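Local coordinates for protein ornithine cyclodeaminase (Methanococcus maripaludis S2, PDB 3C2Q) that catalyses the NAD(+)-dependent conversion of L-ornithine to L-proline with release of ammonia, as a member of the AgrE/ArgZ ornithine cyclodeaminase family, at residues L292-S295 with Y296-T299; H203-Y206 with A207-A210; K157-L161 with G162-A166; N219-S223 with G224-E228. One frame throughout, in Å; residues are numbered along the deposited sequence.

Contact 1 of 4, residues L292-S295 with Y296-T299; sequences LMPS and YIKT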
ATOM      1  N   LEU B 292     -19.430   4.196  15.397  1.00 21.19           N
ATOM      2  CA  LEU B 292     -20.352   3.977  16.513  1.00 22.19           C
ATOM      3  C   LEU B 292     -19.779   4.356  17.860  1.00 22.77           C
ATOM      4  O   LEU B 292     -20.492   4.314  18.865  1.00 23.95           O
ATOM      5  CB  LEU B 292     -20.743   2.494  16.590  1.00 21.99           C
ATOM      6  CG  LEU B 292     -21.394   1.942  15.340  1.00 21.19           C
ATOM      7  CD1 LEU B 292     -21.618   0.439  15.484  1.00 18.09           C
ATOM      8  CD2 LEU B 292     -22.717   2.710  15.054  1.00 20.99           C
HETATM    9  N   MSE B 293     -18.504   4.724  17.889  1.00 22.22           N
HETATM   10  CA  MSE B 293     -17.777   4.902  19.153  1.00 24.42           C
HETATM   11  C   MSE B 293     -17.546   6.342  19.558  1.00 21.18           C
HETATM   12  O   MSE B 293     -17.194   7.166  18.724  1.00 21.57           O
HETATM   13  CB  MSE B 293     -16.384   4.260  19.017  1.00 21.60           C
HETATM   14  CG  MSE B 293     -16.399   2.741  19.071  1.00 26.65           C
HETATM   15 SE   MSE B 293     -14.538   2.163  18.596  1.00 36.38          SE
HETATM   16  CE  MSE B 293     -13.610   3.027  20.070  1.00 27.02           C
ATOM     17  N   PRO B 294     -17.666   6.645  20.858  1.00 22.07           N
ATOM     18  CA  PRO B 294     -17.225   7.954  21.331  1.00 21.55           C
ATOM     19  C   PRO B 294     -15.690   8.030  21.386  1.00 21.74           C
ATOM     20  O   PRO B 294     -15.022   6.987  21.471  1.00 20.92           O
ATOM     21  CB  PRO B 294     -17.818   8.027  22.749  1.00 21.43           C
ATOM     22  CG  PRO B 294     -17.924   6.663  23.190  1.00 22.15           C
ATOM     23  CD  PRO B 294     -18.224   5.830  21.954  1.00 21.79           C
ATOM     24  N   SER B 295     -15.152   9.240  21.333  1.00 21.59           N
ATOM     25  CA  SER B 295     -13.701   9.450  21.267  1.00 22.94           C
ATOM     26  C   SER B 295     -12.924   9.074  22.536  1.00 23.43           C
ATOM     27  O   SER B 295     -11.686   8.936  22.483  1.00 23.00           O
ATOM     28  CB  SER B 295     -13.405  10.911  20.929  1.00 22.90           C
ATOM     29  OG  SER B 295     -13.968  11.758  21.934  1.00 21.64           O
ATOM     30  N   TYR B 296     -13.625   8.915  23.669  1.00 23.17           N
ATOM     31  CA  TYR B 296     -12.912   8.611  24.912  1.00 23.65           C
ATOM     32  C   TYR B 296     -12.509   7.135  25.075  1.00 23.37           C
ATOM     33  O   TYR B 296     -11.770   6.804  25.982  1.00 23.06           O
ATOM     34  CB  TYR B 296     -13.674   9.114  26.166  1.00 23.98           C
ATOM     35  CG  TYR B 296     -15.108   8.670  26.272  1.00 24.55           C
ATOM     36  CD1 TYR B 296     -15.440   7.332  26.556  1.00 24.67           C
ATOM     37  CD2 TYR B 296     -16.143   9.591  26.105  1.00 24.90           C
ATOM     38  CE1 TYR B 296     -16.757   6.933  26.656  1.00 26.90           C
ATOM     39  CE2 TYR B 296     -17.473   9.192  26.209  1.00 24.00           C
ATOM     40  CZ  TYR B 296     -17.772   7.882  26.488  1.00 25.53           C
ATOM     41  OH  TYR B 296     -19.095   7.495  26.593  1.00 26.84           O
ATOM     42  N   ILE B 297     -12.991   6.252  24.208  1.00 23.00           N
ATOM     43  CA  ILE B 297     -12.614   4.840  24.301  1.00 22.25           C
ATOM     44  C   ILE B 297     -11.259   4.689  23.594  1.00 22.74           C
ATOM     45  O   ILE B 297     -11.089   5.144  22.463  1.00 22.39           O
ATOM     46  CB  ILE B 297     -13.667   3.921  23.665  1.00 23.05           C
ATOM     47  CG1 ILE B 297     -15.054   4.179  24.283  1.00 23.35           C
ATOM     48  CG2 ILE B 297     -13.257   2.411  23.779  1.00 21.73           C
ATOM     49  CD1 ILE B 297     -16.142   3.295  23.693  1.00 24.30           C
ATOM     50  N   LYS B 298     -10.294   4.095  24.280  1.00 21.41           N
ATOM     51  CA  LYS B 298      -8.986   3.841  23.673  1.00 22.72           C
ATOM     52  C   LYS B 298      -9.179   2.948  22.404  1.00 21.05           C
ATOM     53  O   LYS B 298      -9.794   1.888  22.439  1.00 20.89           O
ATOM     54  CB  LYS B 298      -8.060   3.211  24.732  1.00 22.84           C
ATOM     55  CG  LYS B 298      -6.692   2.765  24.241  1.00 28.52           C
ATOM     56  CD  LYS B 298      -5.607   3.850  24.506  1.00 39.14           C
ATOM     57  CE  LYS B 298      -4.525   3.801  23.448  1.00 42.13           C
ATOM     58  NZ  LYS B 298      -3.167   3.725  24.089  1.00 45.57           N
ATOM     59  N   THR B 299      -8.665   3.409  21.277  1.00 20.58           N
ATOM     60  CA  THR B 299      -8.944   2.773  19.995  1.00 20.01           C
ATOM     61  C   THR B 299      -7.601   2.443  19.352  1.00 19.59           C
ATOM     62  O   THR B 299      -6.768   3.329  19.188  1.00 18.51           O
ATOM     63  CB  THR B 299      -9.687   3.767  19.108  1.00 20.00           C
ATOM     64  OG1 THR B 299     -10.857   4.197  19.812  1.00 21.31           O
ATOM     65  CG2 THR B 299     -10.111   3.132  17.793  1.00 22.42           C
TER
HETATM   66  O   HOH W   1      -9.172   7.846  22.946  1.00 31.07           O
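Tyr296 lays one face of its ring over Pro294, two residues back in a tight turn. CG of Pro294 sits 3.9 Å from the centroid of the Tyr296 ring and 26° off the ring normal, a CH-pi contact shifted toward the hydroxyl-bearing end of the ring, where Pro294 CG lies 3.5 Å from Tyr296 CZ. The ring can fold back in this way because Tyr296 CG stands between its own backbone N and carbonyl carbon (chi1 53°). The backbone from Pro294 to Ile297 forms a type I beta turn, closed by a straight but long and weak hydrogen bond from Ile297 N to Pro294 O (3.5 Å). Pro294 CD also touches Ile297 CD1 at 3.7 Å. Met293, a selenomethionine, bends at chi3 (61°) and crosses Ile297 at about a right angle, its CE 3.7 Å from Ile297 CB. The same methyl meets Thr299 tip to tip, CE against OG1, though the modelled closeness of these two atoms is doubtful. Thr299 OG1 donates to Ile297 O (2.8 Å) from above the carbonyl plane. A water also donates to Ile297 O, weakly, and to Ser295 O, bridging two carbonyls of the turn. The turn joins helix 283-292 to strand 298-303 of the parallel Rossmann sheet. Met293 touches Val277 and Met279 of strand 276-280 and Val271 of helix 260-271, while Ser295 OG bonds to His32 ND1 and Tyr296 rests on Pro33 and Pro48, loops of the N-terminal region.

Contact 2 of 4, residues H203-Y206 with A207-A210; sequences HHIY and AINA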
ATOM      1  N   HIS B 203     -12.525 -27.389   2.807  1.00 20.95           N
ATOM      2  CA  HIS B 203     -12.704 -27.330   4.259  1.00 20.07           C
ATOM      3  C   HIS B 203     -13.627 -26.211   4.713  1.00 19.44           C
ATOM      4  O   HIS B 203     -14.336 -26.343   5.694  1.00 19.04           O
ATOM      5  CB  HIS B 203     -11.353 -27.250   5.002  1.00 19.33           C
ATOM      6  CG  HIS B 203     -10.478 -28.455   4.799  1.00 21.09           C
ATOM      7  ND1 HIS B 203      -9.168 -28.497   5.231  1.00 18.80           N
ATOM      8  CD2 HIS B 203     -10.740 -29.674   4.265  1.00 21.50           C
ATOM      9  CE1 HIS B 203      -8.643 -29.673   4.927  1.00 22.15           C
ATOM     10  NE2 HIS B 203      -9.575 -30.404   4.339  1.00 21.90           N
ATOM     11  N   HIS B 204     -13.550 -25.068   4.051  1.00 18.90           N
ATOM     12  CA  HIS B 204     -14.370 -23.935   4.442  1.00 18.74           C
ATOM     13  C   HIS B 204     -15.889 -24.227   4.352  1.00 19.34           C
ATOM     14  O   HIS B 204     -16.627 -24.016   5.332  1.00 19.61           O
ATOM     15  CB  HIS B 204     -13.988 -22.679   3.633  1.00 19.41           C
ATOM     16  CG  HIS B 204     -14.655 -21.461   4.140  1.00 18.55           C
ATOM     17  ND1 HIS B 204     -15.128 -20.465   3.313  1.00 22.07           N
ATOM     18  CD2 HIS B 204     -14.965 -21.087   5.408  1.00 19.94           C
ATOM     19  CE1 HIS B 204     -15.692 -19.523   4.050  1.00 21.26           C
ATOM     20  NE2 HIS B 204     -15.607 -19.874   5.326  1.00 21.23           N
ATOM     21  N   ILE B 205     -16.345 -24.726   3.207  1.00 20.39           N
ATOM     22  CA  ILE B 205     -17.767 -25.163   3.095  1.00 20.78           C
ATOM     23  C   ILE B 205     -18.100 -26.335   4.033  1.00 21.39           C
ATOM     24  O   ILE B 205     -19.203 -26.371   4.599  1.00 21.75           O
ATOM     25  CB  ILE B 205     -18.208 -25.438   1.618  1.00 20.99           C
ATOM     26  CG1 ILE B 205     -19.729 -25.622   1.474  1.00 20.54           C
ATOM     27  CG2 ILE B 205     -17.431 -26.588   0.974  1.00 21.88           C
ATOM     28  CD1 ILE B 205     -20.584 -24.457   1.979  1.00 20.43           C
ATOM     29  N   TYR B 206     -17.153 -27.261   4.245  1.00 22.02           N
ATOM     30  CA  TYR B 206     -17.404 -28.332   5.227  1.00 23.28           C
ATOM     31  C   TYR B 206     -17.633 -27.726   6.594  1.00 22.91           C
ATOM     32  O   TYR B 206     -18.498 -28.186   7.340  1.00 22.42           O
ATOM     33  CB  TYR B 206     -16.274 -29.344   5.333  1.00 23.57           C
ATOM     34  CG  TYR B 206     -16.020 -30.210   4.150  1.00 25.41           C
ATOM     35  CD1 TYR B 206     -17.007 -30.445   3.183  1.00 25.30           C
ATOM     36  CD2 TYR B 206     -14.802 -30.874   4.036  1.00 26.96           C
ATOM     37  CE1 TYR B 206     -16.762 -31.241   2.110  1.00 25.86           C
ATOM     38  CE2 TYR B 206     -14.540 -31.705   2.969  1.00 29.13           C
ATOM     39  CZ  TYR B 206     -15.522 -31.892   2.011  1.00 27.93           C
ATOM     40  OH  TYR B 206     -15.239 -32.704   0.941  1.00 27.46           O
ATOM     41  N   ALA B 207     -16.873 -26.677   6.944  1.00 22.15           N
ATOM     42  CA  ALA B 207     -17.042 -26.048   8.257  1.00 21.43           C
ATOM     43  C   ALA B 207     -18.396 -25.332   8.403  1.00 21.72           C
ATOM     44  O   ALA B 207     -19.061 -25.416   9.450  1.00 20.60           O
ATOM     45  CB  ALA B 207     -15.855 -25.073   8.584  1.00 22.02           C
ATOM     46  N   ILE B 208     -18.810 -24.636   7.349  1.00 21.33           N
ATOM     47  CA  ILE B 208     -20.126 -23.969   7.364  1.00 20.99           C
ATOM     48  C   ILE B 208     -21.228 -25.061   7.473  1.00 21.53           C
ATOM     49  O   ILE B 208     -22.155 -24.927   8.266  1.00 21.54           O
ATOM     50  CB  ILE B 208     -20.323 -23.128   6.087  1.00 21.43           C
ATOM     51  CG1 ILE B 208     -19.369 -21.903   6.098  1.00 20.69           C
ATOM     52  CG2 ILE B 208     -21.827 -22.651   5.915  1.00 20.00           C
ATOM     53  CD1 ILE B 208     -19.137 -21.280   4.684  1.00 20.25           C
ATOM     54  N   ASN B 209     -21.100 -26.111   6.671  1.00 22.71           N
ATOM     55  CA  ASN B 209     -22.091 -27.227   6.662  1.00 24.04           C
ATOM     56  C   ASN B 209     -22.240 -27.833   8.058  1.00 23.91           C
ATOM     57  O   ASN B 209     -23.345 -28.084   8.531  1.00 25.20           O
ATOM     58  CB  ASN B 209     -21.678 -28.285   5.640  1.00 23.69           C
ATOM     59  CG  ASN B 209     -22.858 -29.114   5.163  1.00 25.78           C
ATOM     60  OD1 ASN B 209     -23.957 -28.584   5.017  1.00 26.51           O
ATOM     61  ND2 ASN B 209     -22.636 -30.405   4.903  1.00 23.49           N
ATOM     62  N   ALA B 210     -21.120 -27.993   8.748  1.00 24.60           N
ATOM     63  CA  ALA B 210     -21.100 -28.556  10.093  1.00 24.41           C
ATOM     64  C   ALA B 210     -21.835 -27.688  11.101  1.00 24.81           C
ATOM     65  O   ALA B 210     -22.592 -28.199  11.957  1.00 23.33           O
ATOM     66  CB  ALA B 210     -19.642 -28.850  10.538  1.00 24.52           C
TER
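Four i-to-i+4 backbone hydrogen bonds carry the first turns of helix 203-214, from Ala207 N to His203 O (2.8 Å), Ile208 N to His204 O (3.0 Å), Asn209 N to Ile205 O (2.8 Å) and Ala210 N to Tyr206 O (3.0 Å). One turn apart, His204 and Ile208 make the main side-chain contact. The methyl CD1 of Ile208 lies over one face of the imidazole, 4.0 Å from the His204 ring centroid and 18° off its normal, displaced toward the CE1-NE2 rim. With CG of His204 turned away from its backbone N (chi1 -171°), the ring projects outward from the helix, where Ile208 CD1, one turn on, can cover a face. His204 NE2 is hydrogen-bonded to Thr175 OG1 and the ring also stacks with that of His176, so polar and aromatic neighbours both fix its rotation. More loosely, Ile205 CD1 approaches Ile208 CB at 4.3 Å. The side chain of Ile208 is about 5 Å from that of Asn171, which probably binds NAD(+). The helix packs against helix 171-183, where His203 stacks on Tyr183 and Ile208 touches Thr175; a second subunit meets it as well, Phe26 of that subunit packing on Ile205 and Tyr206, and its Leu22 N bonding to Asn209 OD1.

Contact 3 of 4, residues K157-L161 with G162-A166; sequences KMVEL and GYIQA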
ATOM      1  N   LYS B 157      -6.569 -17.684  22.834  1.00 21.37           N
ATOM      2  CA  LYS B 157      -5.950 -17.640  24.152  1.00 22.01           C
ATOM      3  C   LYS B 157      -6.252 -16.374  24.974  1.00 23.07           C
ATOM      4  O   LYS B 157      -6.498 -16.456  26.199  1.00 22.46           O
ATOM      5  CB  LYS B 157      -4.445 -17.911  24.035  1.00 21.33           C
ATOM      6  CG  LYS B 157      -3.710 -18.018  25.380  1.00 25.18           C
ATOM      7  CD  LYS B 157      -4.225 -19.153  26.232  1.00 29.66           C
ATOM      8  CE  LYS B 157      -3.816 -20.487  25.656  1.00 35.33           C
ATOM      9  NZ  LYS B 157      -4.025 -21.581  26.673  1.00 39.81           N
HETATM   10  N   MSE B 158      -6.259 -15.203  24.332  1.00 22.69           N
HETATM   11  CA  MSE B 158      -6.632 -13.969  25.024  1.00 24.70           C
HETATM   12  C   MSE B 158      -8.070 -14.037  25.525  1.00 23.76           C
HETATM   13  O   MSE B 158      -8.352 -13.568  26.626  1.00 24.29           O
HETATM   14  CB  MSE B 158      -6.423 -12.722  24.136  1.00 23.58           C
HETATM   15  CG  MSE B 158      -4.969 -12.515  23.770  1.00 24.22           C
HETATM   16 SE   MSE B 158      -4.816 -11.147  22.322  1.00 32.52          SE
HETATM   17  CE  MSE B 158      -2.985 -11.593  21.761  1.00 23.81           C
ATOM     18  N   VAL B 159      -8.967 -14.597  24.720  1.00 23.13           N
ATOM     19  CA  VAL B 159     -10.356 -14.839  25.149  1.00 23.66           C
ATOM     20  C   VAL B 159     -10.378 -15.791  26.366  1.00 25.53           C
ATOM     21  O   VAL B 159     -10.976 -15.468  27.400  1.00 24.92           O
ATOM     22  CB  VAL B 159     -11.215 -15.431  24.012  1.00 24.00           C
ATOM     23  CG1 VAL B 159     -12.644 -15.655  24.477  1.00 22.16           C
ATOM     24  CG2 VAL B 159     -11.245 -14.468  22.764  1.00 21.07           C
ATOM     25  N   GLU B 160      -9.672 -16.918  26.238  1.00 26.03           N
ATOM     26  CA  GLU B 160      -9.542 -17.909  27.307  1.00 28.11           C
ATOM     27  C   GLU B 160      -9.041 -17.269  28.605  1.00 28.53           C
ATOM     28  O   GLU B 160      -9.586 -17.537  29.691  1.00 28.49           O
ATOM     29  CB  GLU B 160      -8.634 -19.060  26.827  1.00 27.45           C
ATOM     30  CG  GLU B 160      -8.445 -20.181  27.842  1.00 29.47           C
ATOM     31  CD  GLU B 160      -7.567 -21.318  27.342  1.00 30.78           C
ATOM     32  OE1 GLU B 160      -7.005 -21.263  26.196  1.00 31.12           O
ATOM     33  OE2 GLU B 160      -7.469 -22.312  28.107  1.00 35.97           O
ATOM     34  N   LEU B 161      -8.056 -16.376  28.498  1.00 27.72           N
ATOM     35  CA  LEU B 161      -7.438 -15.744  29.664  1.00 27.65           C
ATOM     36  C   LEU B 161      -8.217 -14.556  30.258  1.00 27.37           C
ATOM     37  O   LEU B 161      -7.755 -13.933  31.217  1.00 26.96           O
ATOM     38  CB  LEU B 161      -5.991 -15.311  29.369  1.00 28.25           C
ATOM     39  CG  LEU B 161      -4.902 -16.379  29.125  1.00 30.87           C
ATOM     40  CD1 LEU B 161      -3.640 -15.737  28.577  1.00 32.11           C
ATOM     41  CD2 LEU B 161      -4.582 -17.163  30.405  1.00 33.47           C
ATOM     42  N   GLY B 162      -9.370 -14.240  29.674  1.00 26.18           N
ATOM     43  CA  GLY B 162     -10.255 -13.225  30.211  1.00 25.44           C
ATOM     44  C   GLY B 162      -9.988 -11.799  29.783  1.00 25.47           C
ATOM     45  O   GLY B 162     -10.591 -10.876  30.350  1.00 24.69           O
ATOM     46  N   TYR B 163      -9.117 -11.594  28.779  1.00 25.01           N
ATOM     47  CA  TYR B 163      -8.840 -10.229  28.283  1.00 25.24           C
ATOM     48  C   TYR B 163      -9.955  -9.610  27.427  1.00 24.48           C
ATOM     49  O   TYR B 163     -10.020  -8.392  27.282  1.00 25.42           O
ATOM     50  CB  TYR B 163      -7.525 -10.170  27.488  1.00 26.04           C
ATOM     51  CG  TYR B 163      -6.300 -10.355  28.325  1.00 25.83           C
ATOM     52  CD1 TYR B 163      -5.724  -9.291  29.011  1.00 26.52           C
ATOM     53  CD2 TYR B 163      -5.727 -11.604  28.447  1.00 25.83           C
ATOM     54  CE1 TYR B 163      -4.593  -9.487  29.812  1.00 28.73           C
ATOM     55  CE2 TYR B 163      -4.591 -11.804  29.226  1.00 28.30           C
ATOM     56  CZ  TYR B 163      -4.040 -10.750  29.899  1.00 28.87           C
ATOM     57  OH  TYR B 163      -2.901 -10.997  30.662  1.00 33.56           O
ATOM     58  N   ILE B 164     -10.821 -10.441  26.868  1.00 23.98           N
ATOM     59  CA  ILE B 164     -11.737 -10.017  25.822  1.00 24.13           C
ATOM     60  C   ILE B 164     -13.187 -10.090  26.291  1.00 23.82           C
ATOM     61  O   ILE B 164     -13.650 -11.171  26.583  1.00 24.06           O
ATOM     62  CB  ILE B 164     -11.578 -10.924  24.543  1.00 24.56           C
ATOM     63  CG1 ILE B 164     -10.098 -11.034  24.090  1.00 24.39           C
ATOM     64  CG2 ILE B 164     -12.491 -10.453  23.429  1.00 23.72           C
ATOM     65  CD1 ILE B 164      -9.381  -9.721  24.012  1.00 22.88           C
ATOM     66  N   GLN B 165     -13.911  -8.963  26.292  1.00 23.32           N
ATOM     67  CA  GLN B 165     -15.329  -8.953  26.721  1.00 22.86           C
ATOM     68  C   GLN B 165     -16.355  -8.937  25.578  1.00 22.75           C
ATOM     69  O   GLN B 165     -17.559  -9.091  25.796  1.00 22.05           O
ATOM     70  CB  GLN B 165     -15.569  -7.801  27.705  1.00 22.26           C
ATOM     71  CG  GLN B 165     -14.981  -8.037  29.121  1.00 23.00           C
ATOM     72  CD  GLN B 165     -13.462  -8.208  29.163  1.00 22.32           C
ATOM     73  OE1 GLN B 165     -12.711  -7.300  28.802  1.00 24.09           O
ATOM     74  NE2 GLN B 165     -13.001  -9.386  29.600  1.00 24.22           N
ATOM     75  N   ALA B 166     -15.888  -8.780  24.337  1.00 21.42           N
ATOM     76  CA  ALA B 166     -16.775  -8.837  23.201  1.00 20.38           C
ATOM     77  C   ALA B 166     -15.967  -9.011  21.934  1.00 20.05           C
ATOM     78  O   ALA B 166     -14.831  -8.528  21.858  1.00 18.99           O
ATOM     79  CB  ALA B 166     -17.669  -7.539  23.091  1.00 20.49           C
TER
HETATM   80  O   HOH W   2     -12.169 -13.089  27.745  1.00 24.55           O
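Val159 O is gripped twice at the end of helix 152-160: Gly162 N donates to it from above the carbonyl plane (3.0 Å), and a water donates at 2.7 Å. That water also donates to Ile164 O, 2.7 Å away, and so bridges the last helical turn to the outgoing chain. One residue earlier, Met158 O accepts Tyr163 N at 3.0 Å, nearly along the C=O axis. The two backbone bonds, with the positive phi of Gly162 (87°), make a Schellman motif that caps the carbonyl end of the helix and turns the chain out of it. Beyond the glycine, Ile164 folds back over the helix. Its CG1 lies 3.9 Å from Val159 CG2, the two side chains crossing at about a right angle, and 4.0 Å from Met158 CB. Leu161 and Tyr163 run side by side in the same direction, Leu161 CB 3.8 Å from Tyr163 CE2. The edge of the Tyr163 ring is turned to Met158 O, which lies near the ring plane. Further on, Gln165 NE2 donates to Gly162 O (2.9 Å), tying the loop to itself. The motif leads from helix 152-160 into strand 166-170; Gln165 and Ala166 share backbone hydrogen bonds with Ile138 and Ile140 of the neighbouring strand 138-142. Tyr163 touches Leu338 of helix 327-342 and Met123 and His124 of helix 112-133, its OH bonded to Glu342 and its ring in a cation-pi contact with Arg127; Met158 packs on Leu335 and Leu338, and Val159 faces Gln233 of helix 230-237.

Contact 4 of 4, residues N219-S223 with G224-E228; sequences NAVES and GVLKE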
ATOM      1  N   ASN B 219     -24.492 -24.876  19.836  1.00 28.19           N
ATOM      2  CA  ASN B 219     -24.864 -26.293  19.682  1.00 28.57           C
ATOM      3  C   ASN B 219     -23.698 -27.162  19.257  1.00 28.84           C
ATOM      4  O   ASN B 219     -23.558 -28.304  19.718  1.00 28.77           O
ATOM      5  CB  ASN B 219     -25.973 -26.467  18.646  1.00 28.36           C
ATOM      6  CG  ASN B 219     -27.324 -25.992  19.144  1.00 27.98           C
ATOM      7  OD1 ASN B 219     -27.457 -25.577  20.282  1.00 27.64           O
ATOM      8  ND2 ASN B 219     -28.327 -26.037  18.270  1.00 26.52           N
ATOM      9  N   ALA B 220     -22.888 -26.655  18.320  1.00 28.16           N
ATOM     10  CA  ALA B 220     -21.674 -27.351  17.882  1.00 27.70           C
ATOM     11  C   ALA B 220     -20.647 -27.539  19.000  1.00 27.87           C
ATOM     12  O   ALA B 220     -19.919 -28.517  19.009  1.00 28.19           O
ATOM     13  CB  ALA B 220     -21.008 -26.592  16.679  1.00 27.71           C
ATOM     14  N   VAL B 221     -20.553 -26.576  19.900  1.00 28.87           N
ATOM     15  CA  VAL B 221     -19.676 -26.713  21.053  1.00 30.25           C
ATOM     16  C   VAL B 221     -20.275 -27.762  22.023  1.00 32.27           C
ATOM     17  O   VAL B 221     -19.578 -28.680  22.452  1.00 31.71           O
ATOM     18  CB  VAL B 221     -19.413 -25.366  21.768  1.00 29.65           C
ATOM     19  CG1 VAL B 221     -18.716 -25.594  23.104  1.00 29.02           C
ATOM     20  CG2 VAL B 221     -18.553 -24.415  20.864  1.00 27.15           C
ATOM     21  N   GLU B 222     -21.568 -27.627  22.305  1.00 34.32           N
ATOM     22  CA  GLU B 222     -22.294 -28.564  23.178  1.00 37.36           C
ATOM     23  C   GLU B 222     -22.269 -30.005  22.676  1.00 37.20           C
ATOM     24  O   GLU B 222     -22.107 -30.925  23.477  1.00 39.37           O
ATOM     25  CB  GLU B 222     -23.713 -28.051  23.444  1.00 36.73           C
ATOM     26  CG  GLU B 222     -23.697 -26.860  24.404  1.00 40.12           C
ATOM     27  CD  GLU B 222     -25.078 -26.255  24.711  1.00 41.19           C
ATOM     28  OE1 GLU B 222     -26.112 -26.748  24.176  1.00 45.98           O
ATOM     29  OE2 GLU B 222     -25.105 -25.273  25.498  1.00 44.93           O
ATOM     30  N   SER B 223     -22.360 -30.214  21.362  1.00 37.40           N
ATOM     31  CA  SER B 223     -22.225 -31.556  20.772  1.00 36.52           C
ATOM     32  C   SER B 223     -20.804 -32.164  20.697  1.00 36.12           C
ATOM     33  O   SER B 223     -20.652 -33.322  20.286  1.00 36.03           O
ATOM     34  CB  SER B 223     -22.834 -31.577  19.377  1.00 37.38           C
ATOM     35  OG  SER B 223     -21.954 -30.979  18.428  1.00 37.71           O
ATOM     36  N   GLY B 224     -19.769 -31.399  21.063  1.00 34.65           N
ATOM     37  CA  GLY B 224     -18.384 -31.835  20.896  1.00 33.17           C
ATOM     38  C   GLY B 224     -17.826 -31.743  19.480  1.00 32.65           C
ATOM     39  O   GLY B 224     -16.703 -32.177  19.227  1.00 32.44           O
ATOM     40  N   VAL B 225     -18.599 -31.181  18.551  1.00 31.60           N
ATOM     41  CA  VAL B 225     -18.126 -30.967  17.172  1.00 30.98           C
ATOM     42  C   VAL B 225     -16.993 -29.906  17.145  1.00 29.75           C
ATOM     43  O   VAL B 225     -15.916 -30.136  16.585  1.00 30.23           O
ATOM     44  CB  VAL B 225     -19.299 -30.577  16.245  1.00 30.95           C
ATOM     45  CG1 VAL B 225     -18.804 -30.054  14.908  1.00 30.50           C
ATOM     46  CG2 VAL B 225     -20.252 -31.808  16.049  1.00 33.54           C
ATOM     47  N   LEU B 226     -17.238 -28.785  17.814  1.00 28.46           N
ATOM     48  CA  LEU B 226     -16.279 -27.675  17.889  1.00 26.93           C
ATOM     49  C   LEU B 226     -15.607 -27.679  19.243  1.00 26.63           C
ATOM     50  O   LEU B 226     -16.269 -27.468  20.264  1.00 27.26           O
ATOM     51  CB  LEU B 226     -16.999 -26.353  17.640  1.00 26.48           C
ATOM     52  CG  LEU B 226     -16.134 -25.089  17.571  1.00 25.70           C
ATOM     53  CD1 LEU B 226     -15.111 -25.252  16.432  1.00 20.65           C
ATOM     54  CD2 LEU B 226     -17.016 -23.857  17.386  1.00 24.97           C
ATOM     55  N   LYS B 227     -14.293 -27.903  19.236  1.00 26.29           N
ATOM     56  CA  LYS B 227     -13.505 -28.220  20.437  1.00 26.87           C
ATOM     57  C   LYS B 227     -12.402 -27.216  20.771  1.00 25.74           C
ATOM     58  O   LYS B 227     -11.686 -27.375  21.772  1.00 24.35           O
ATOM     59  CB  LYS B 227     -12.819 -29.585  20.242  1.00 27.25           C
ATOM     60  CG  LYS B 227     -13.773 -30.783  20.219  1.00 31.18           C
ATOM     61  CD  LYS B 227     -13.011 -32.132  20.034  1.00 30.89           C
ATOM     62  CE  LYS B 227     -12.870 -32.515  18.544  1.00 38.51           C
ATOM     63  NZ  LYS B 227     -12.909 -34.013  18.270  1.00 39.14           N
ATOM     64  N   GLU B 228     -12.211 -26.208  19.913  1.00 23.93           N
ATOM     65  CA  GLU B 228     -11.102 -25.271  20.118  1.00 23.21           C
ATOM     66  C   GLU B 228     -11.330 -24.035  19.244  1.00 21.67           C
ATOM     67  O   GLU B 228     -12.159 -24.073  18.312  1.00 20.42           O
ATOM     68  CB  GLU B 228      -9.740 -25.917  19.755  1.00 23.68           C
ATOM     69  CG  GLU B 228      -9.588 -26.154  18.257  1.00 22.11           C
ATOM     70  CD  GLU B 228      -8.286 -26.858  17.830  1.00 27.49           C
ATOM     71  OE1 GLU B 228      -7.992 -27.954  18.336  1.00 32.60           O
ATOM     72  OE2 GLU B 228      -7.566 -26.333  16.946  1.00 28.43           O
TER
HETATM   73  O   HOH W   3     -16.807 -28.894  22.552  1.00 28.89           O
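A Schellman motif ends helix 217-222, and in it Ala220 and Val221 meet Gly224 to Leu226. Gly224 N donates to Val221 O at 3.1 Å, and Leu226 N to Ala220 O at 2.9 Å in an almost straight bond (173° at the hydrogen); both donors stand above the carbonyl planes. The chain leaves the helical path at Gly224, whose phi is positive (77°). Past it, Val225 and Leu226 both bring their CB near Ala220 CB: Val225 CB, in the C'' place of the motif, is 4.4 Å from Ala220 CB, and Leu226 CB is 4.1 Å from it. With CG placed opposite its backbone N (chi1 -175°), Leu226 sends CD2 to Val221 CG2, 3.8 Å away. Val221 CA also directs its hydrogen at Leu226 O, a CA-H...O contact of 3.6 Å. A water donating to Val221 O (2.8 Å) and to Leu226 O (2.7 Å) links the same two residues again. Helix 171-183 receives Leu226 against Ile178 and Ala181, Ala220 faces Ile211 and Ala214 of helix 203-214, and Val221 packs on Tyr232 and Ile235 of helix 230-237.

Overall arrangement
Along the chain the order is contact 3, contact 2, contact 4, contact 1, all within the Rossmann-fold region that is expected to hold NAD(+). Contacts 2 and 4 are the closest pair, centres about 14 Å apart, on the consecutive helices 203-214 and 217-222; helix 203-214 and the loop after helix 217-222 both pack on helix 171-183. Contact 3 lies about 19 Å from contact 4, centre to centre, and both Val159 and Val221 reach helix 230-237. Between centres, contact 1 is about 20 Å from contact 3 and about 36 Å from contact 2. Contacts 1 and 3 lead from helices into strands of one parallel sheet, whereas contact 2 reaches the subunit interface.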